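Local coordinates for protein potential RNA-dependent RNA polymerase (Human picobirnavirus, PDB 5I62) that copies RNA from an RNA template, serving both transcription and genome replication in a small double-stranded RNA virus, at residues Val130-Val133 and Ala134-Lys138. Residues are numbered along the deposited sequence; the frame is centred on the assembly and turned at random.
Sequences VNTV and AVMKK
The ammonium group of K138 is gripped by two carbonyls of the last turn of helix 129-135, V133 O and weakly A134 O, and by that of M136 just beyond it. Its shortest bond, 2.9 Å from K138 NZ to V133 O, comes in tilted 17° from the carbonyl plane. A second, 3.0 Å from K138 NZ to M136 O, has a similar tilt. Lysine suits this place because its chain is long and flexible enough to fold back: K138 runs extended through chi2, then bends at chi3 (-71°) and again at chi4 (-62°), which turns NZ toward the helix end. The positive charge there should interact favourably with the negative end of the helix dipole. On the way the aliphatic part is used as well, since CD of K138 rests 3.7 Å from CG1 of V133 and the two side chains cross at about a right angle. The beta-branched V133 sends CG1 anti to its backbone N, over to the lysine.

The helix ends in mixed i+4 and i+3 bonding. A134 N bonds V130 O at 3.0 Å in the regular i to i+4 manner. As the last turn tightens, V135 N is shared between T132 O (3.2 Å, i to i+3) and, weakly, N131 O (i to i+4). M136 N makes weak bonds to T132 O (i+4) and V133 O (i+3), and T132 O also accepts from Q219 of helix 208-228. Flexible, unbranched M136 lays CG 3.1 Å from T132 O and brings SD near CG2 of T132. T132 itself turns its hydroxyl back to S128 O. Overall this is a lysine folded back onto the carbonyls at the C-terminal end of a helix, where the chain turns into a loop; V133, packed on V154 and I212, helps seat helix 129-135 against helices 150-157 and 208-228 of the polymerase.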
ATOM      1  N   VAL A 130      18.872 -17.478   2.226  1.00 30.97           N
ATOM      2  CA  VAL A 130      19.985 -16.652   1.762  1.00 27.23           C
ATOM      3  C   VAL A 130      19.602 -15.904   0.494  1.00 26.14           C
ATOM      4  O   VAL A 130      19.845 -14.696   0.366  1.00 30.07           O
ATOM      5  CB  VAL A 130      21.249 -17.503   1.533  1.00 28.79           C
ATOM      6  CG1 VAL A 130      22.337 -16.654   0.888  1.00 32.01           C
ATOM      7  CG2 VAL A 130      21.757 -18.077   2.842  1.00 34.76           C
ATOM      8  N   ASN A 131      19.024 -16.617  -0.476  1.00 30.70           N
ATOM      9  CA  ASN A 131      18.633 -15.968  -1.724  1.00 34.12           C
ATOM     10  C   ASN A 131      17.560 -14.918  -1.475  1.00 32.20           C
ATOM     11  O   ASN A 131      17.602 -13.822  -2.054  1.00 30.83           O
ATOM     12  CB  ASN A 131      18.174 -17.017  -2.736  1.00 27.76           C
ATOM     13  CG  ASN A 131      19.314 -17.924  -3.181  1.00 37.03           C
ATOM     14  OD1 ASN A 131      20.472 -17.500  -3.210  1.00 40.93           O
ATOM     15  ND2 ASN A 131      18.997 -19.178  -3.512  1.00 35.88           N
ATOM     16  N   THR A 132      16.619 -15.220  -0.575  1.00 28.49           N
ATOM     17  CA  THR A 132      15.568 -14.266  -0.232  1.00 28.37           C
ATOM     18  C   THR A 132      16.146 -12.999   0.387  1.00 28.61           C
ATOM     19  O   THR A 132      15.787 -11.883  -0.006  1.00 27.99           O
ATOM     20  CB  THR A 132      14.570 -14.923   0.731  1.00 25.18           C
ATOM     21  OG1 THR A 132      14.018 -16.091   0.123  1.00 24.26           O
ATOM     22  CG2 THR A 132      13.460 -13.960   1.090  1.00 22.75           C
ATOM     23  N   VAL A 133      17.024 -13.155   1.379  1.00 25.20           N
ATOM     24  CA  VAL A 133      17.664 -11.998   2.001  1.00 27.78           C
ATOM     25  C   VAL A 133      18.417 -11.177   0.960  1.00 24.84           C
ATOM     26  O   VAL A 133      18.422  -9.944   1.015  1.00 23.39           O
ATOM     27  CB  VAL A 133      18.600 -12.444   3.145  1.00 30.86           C
ATOM     28  CG1 VAL A 133      19.452 -11.266   3.639  1.00 28.02           C
ATOM     29  CG2 VAL A 133      17.804 -13.043   4.290  1.00 27.28           C
ATOM     30  N   ALA A 134      19.064 -11.849   0.001  1.00 26.98           N
ATOM     31  CA  ALA A 134      19.874 -11.152  -0.998  1.00 29.26           C
ATOM     32  C   ALA A 134      19.051 -10.137  -1.781  1.00 34.48           C
ATOM     33  O   ALA A 134      19.559  -9.078  -2.170  1.00 36.03           O
ATOM     34  CB  ALA A 134      20.521 -12.155  -1.948  1.00 29.79           C
ATOM     35  N   VAL A 135      17.773 -10.423  -2.012  1.00 34.55           N
ATOM     36  CA  VAL A 135      17.007  -9.503  -2.842  1.00 35.03           C
ATOM     37  C   VAL A 135      16.111  -8.576  -2.018  1.00 34.05           C
ATOM     38  O   VAL A 135      15.565  -7.616  -2.567  1.00 36.92           O
ATOM     39  CB  VAL A 135      16.208 -10.290  -3.892  1.00 34.14           C
ATOM     40  CG1 VAL A 135      17.085 -11.351  -4.542  1.00 39.52           C
ATOM     41  CG2 VAL A 135      15.084 -10.924  -3.277  1.00 42.21           C
ATOM     42  N   MET A 136      15.975  -8.818  -0.708  1.00 31.92           N
ATOM     43  CA  MET A 136      15.191  -7.952   0.166  1.00 33.83           C
ATOM     44  C   MET A 136      15.817  -6.570   0.305  1.00 37.67           C
ATOM     45  O   MET A 136      17.028  -6.385   0.142  1.00 34.75           O
ATOM     46  CB  MET A 136      15.051  -8.551   1.572  1.00 33.20           C
ATOM     47  CG  MET A 136      14.190  -9.778   1.665  1.00 41.79           C
ATOM     48  SD  MET A 136      14.280 -10.458   3.332  1.00 27.46           S
ATOM     49  CE  MET A 136      13.376  -9.286   4.317  1.00 23.82           C
ATOM     50  N   LYS A 137      14.973  -5.599   0.662  1.00 31.34           N
ATOM     51  CA  LYS A 137      15.471  -4.328   1.167  1.00 37.75           C
ATOM     52  C   LYS A 137      16.175  -4.558   2.497  1.00 38.64           C
ATOM     53  O   LYS A 137      15.610  -5.155   3.414  1.00 37.02           O
ATOM     54  CB  LYS A 137      14.327  -3.339   1.375  1.00 39.03           C
ATOM     55  CG  LYS A 137      13.946  -2.551   0.148  1.00 51.08           C
ATOM     56  CD  LYS A 137      12.813  -1.567   0.439  1.00 57.09           C
ATOM     57  CE  LYS A 137      13.352  -0.295   1.082  1.00 59.24           C
ATOM     58  NZ  LYS A 137      12.388   0.828   0.949  1.00 64.56           N
ATOM     59  N   LYS A 138      17.419  -4.098   2.604  1.00 37.83           N
ATOM     60  CA  LYS A 138      18.159  -4.288   3.842  1.00 33.43           C
ATOM     61  C   LYS A 138      18.516  -2.952   4.484  1.00 38.25           C
ATOM     62  O   LYS A 138      19.222  -2.917   5.502  1.00 33.62           O
ATOM     63  CB  LYS A 138      19.366  -5.192   3.596  1.00 36.08           C
ATOM     64  CG  LYS A 138      18.837  -6.594   3.247  1.00 37.37           C
ATOM     65  CD  LYS A 138      19.901  -7.645   3.052  1.00 36.39           C
ATOM     66  CE  LYS A 138      20.684  -7.421   1.787  1.00 34.28           C
ATOM     67  NZ  LYS A 138      19.835  -7.495   0.565  1.00 33.94           N
TER